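Local atomic coordinates of outer membrane protein Omp121 (Bacteroides thetaiotaomicron, PDB entry 5FQ8), a protein that probably imports nutrients across the bacterial outer membrane as a calcium-binding barrel of the TonB-dependent receptor family. Residues Y271-Q276 with T294-G299. Sequence-based numbering, arbitrary orientation.
Sequences YVSFSQ and TFSARG. With KR0 (3-decanoyloxypropyl decanoate), chain Q.
The Arg298 guanidinium turns one face to the Tyr271 ring, the two planes 29° apart. Its NH2 comes 3.3 Å from Tyr271 CD1. Ser296 OG lies at the guanidinium edge, in plane, and accepts the N-H of Arg298 NE at 3.2 Å. This is the inward face of a β-hairpin in the transmembrane barrel, where Asp137, from the plug-domain sequence, forms a salt bridge with Arg298 NH2 and a hydrogen bond with Ser273 OG. Ser296 OG has a second partner, Asn313 on the next strand. The outer face carries Val272, Phe274, Phe295 and Ala297, meeting a lipid at one end and the second subunit at the other. Over one face of the Phe274 ring runs an acyl chain of the bound 3-decanoyloxypropyl decanoate, its C14 3.4 Å from CZ. CG of Phe274 stands anti to the backbone N (chi1 163°), which brings CD1 3.3 Å from Thr294 O. With an alanine here the acyl chain would probably lose the aromatic face it lies against and be free to shift. Val272 CG1 meets the Phe295 ring obliquely, 3.7 Å from CZ, and Phe388 of the second subunit packs on both residues. Paired backbone bonds join the antiparallel strands at Tyr271–Arg298, Ser273–Ser296 and Ser275–Thr294; Arg298 N reaches Tyr271 O at 2.7 Å.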
# COMPACT_ATOMS: atom_id res chain seq x y z
N TYR B 271 35.12 -26.96 8.37
CA TYR B 271 35.02 -25.76 9.19
C TYR B 271 33.56 -25.39 9.36
O TYR B 271 32.79 -25.45 8.40
CB TYR B 271 35.80 -24.61 8.55
CG TYR B 271 36.19 -23.50 9.50
CD1 TYR B 271 35.30 -22.52 9.87
CD2 TYR B 271 37.48 -23.42 10.00
CE1 TYR B 271 35.65 -21.52 10.73
CE2 TYR B 271 37.84 -22.42 10.86
CZ TYR B 271 36.92 -21.47 11.22
OH TYR B 271 37.27 -20.45 12.08
N VAL B 272 33.17 -25.02 10.58
CA VAL B 272 31.80 -24.62 10.89
C VAL B 272 31.85 -23.54 11.95
O VAL B 272 32.47 -23.73 13.00
CB VAL B 272 30.94 -25.80 11.37
CG1 VAL B 272 29.62 -25.30 11.89
CG2 VAL B 272 30.71 -26.78 10.26
N SER B 273 31.18 -22.41 11.70
CA SER B 273 31.30 -21.23 12.55
C SER B 273 29.94 -20.58 12.77
O SER B 273 28.98 -20.84 12.05
CB SER B 273 32.23 -20.21 11.92
OG SER B 273 31.71 -19.82 10.67
N PHE B 274 29.90 -19.70 13.76
CA PHE B 274 28.70 -18.97 14.13
C PHE B 274 29.12 -17.65 14.74
O PHE B 274 30.06 -17.60 15.53
CB PHE B 274 27.86 -19.75 15.13
CG PHE B 274 26.84 -18.93 15.87
CD1 PHE B 274 25.60 -18.70 15.31
CD2 PHE B 274 27.11 -18.40 17.11
CE1 PHE B 274 24.65 -17.97 15.97
CE2 PHE B 274 26.16 -17.66 17.77
CZ PHE B 274 24.92 -17.44 17.20
N SER B 275 28.43 -16.58 14.40
CA SER B 275 28.73 -15.27 14.97
C SER B 275 27.45 -14.58 15.37
O SER B 275 26.41 -14.76 14.73
CB SER B 275 29.50 -14.41 13.98
OG SER B 275 28.78 -14.33 12.78
N GLN B 276 27.53 -13.79 16.43
CA GLN B 276 26.38 -13.09 16.97
C GLN B 276 26.83 -11.72 17.43
O GLN B 276 27.87 -11.58 18.07
CB GLN B 276 25.76 -13.86 18.13
CG GLN B 276 24.57 -13.20 18.76
CD GLN B 276 24.95 -12.24 19.83
OE1 GLN B 276 26.10 -12.16 20.20
NE2 GLN B 276 23.99 -11.49 20.33
N THR B 294 25.34 -14.99 11.89
CA THR B 294 25.79 -15.76 10.74
C THR B 294 25.99 -17.21 11.14
O THR B 294 26.17 -17.52 12.31
CB THR B 294 27.10 -15.23 10.17
OG1 THR B 294 28.16 -15.47 11.11
CG2 THR B 294 26.97 -13.76 9.90
N PHE B 295 25.94 -18.09 10.15
CA PHE B 295 26.29 -19.49 10.31
C PHE B 295 26.97 -19.94 9.03
O PHE B 295 26.54 -19.57 7.95
CB PHE B 295 25.06 -20.36 10.58
CG PHE B 295 25.39 -21.79 10.84
CD1 PHE B 295 25.74 -22.21 12.11
CD2 PHE B 295 25.38 -22.72 9.81
CE1 PHE B 295 26.06 -23.51 12.35
CE2 PHE B 295 25.70 -24.02 10.05
CZ PHE B 295 26.04 -24.42 11.33
N SER B 296 28.05 -20.71 9.16
CA SER B 296 28.80 -21.17 8.00
C SER B 296 29.23 -22.61 8.18
O SER B 296 29.40 -23.09 9.30
CB SER B 296 30.02 -20.30 7.74
OG SER B 296 30.79 -20.82 6.67
N ALA B 297 29.40 -23.30 7.06
CA ALA B 297 29.84 -24.69 7.07
C ALA B 297 30.58 -24.91 5.77
O ALA B 297 30.02 -24.72 4.70
CB ALA B 297 28.66 -25.64 7.19
N ARG B 298 31.85 -25.27 5.87
CA ARG B 298 32.71 -25.38 4.71
C ARG B 298 33.46 -26.69 4.79
O ARG B 298 34.04 -27.02 5.83
CB ARG B 298 33.68 -24.20 4.63
CG ARG B 298 33.03 -22.92 4.28
CD ARG B 298 33.95 -21.77 4.41
NE ARG B 298 33.78 -21.10 5.69
CZ ARG B 298 34.78 -20.80 6.49
NH1 ARG B 298 36.01 -21.11 6.14
NH2 ARG B 298 34.55 -20.19 7.64
N GLY B 299 33.47 -27.42 3.69
CA GLY B 299 34.14 -28.70 3.65
C GLY B 299 34.74 -28.96 2.30
O GLY B 299 34.32 -28.40 1.28
C1 KR0 Q . 13.02 -20.58 21.62
O1 KR0 Q . 14.41 -20.57 21.95
C2 KR0 Q . 13.01 -20.81 20.12
C3 KR0 Q . 13.71 -19.69 19.38
C4 KR0 Q . 19.67 -17.58 19.19
O4 KR0 Q . 15.13 -19.82 19.30
C5 KR0 Q . 15.89 -18.60 19.11
C6 KR0 Q . 20.41 -18.78 19.81
C7 KR0 Q . 14.97 -21.18 23.14
C8 KR0 Q . 21.81 -18.96 19.21
O8 KR0 Q . 15.29 -17.55 19.20
C9 KR0 Q . 22.63 -20.14 19.72
O9 KR0 Q . 14.71 -22.35 23.37
C10 KR0 Q . 17.37 -18.61 18.79
C11 KR0 Q . 18.16 -17.51 19.49
C12 KR0 Q . 15.87 -20.39 24.06
C13 KR0 Q . 17.30 -20.32 23.51
C14 KR0 Q . 23.98 -20.20 19.00
C15 KR0 Q . 24.68 -21.56 19.06
C16 KR0 Q . 25.34 -21.89 17.73
C17 KR0 Q . 18.10 -21.58 23.79
C18 KR0 Q . 19.04 -21.90 22.63
C19 KR0 Q . 20.50 -21.59 22.95
C20 KR0 Q . 21.29 -22.86 23.29
C21 KR0 Q . 22.81 -22.65 23.19
C22 KR0 Q . 23.57 -23.93 23.54
C23 KR0 Q . 25.08 -23.83 23.37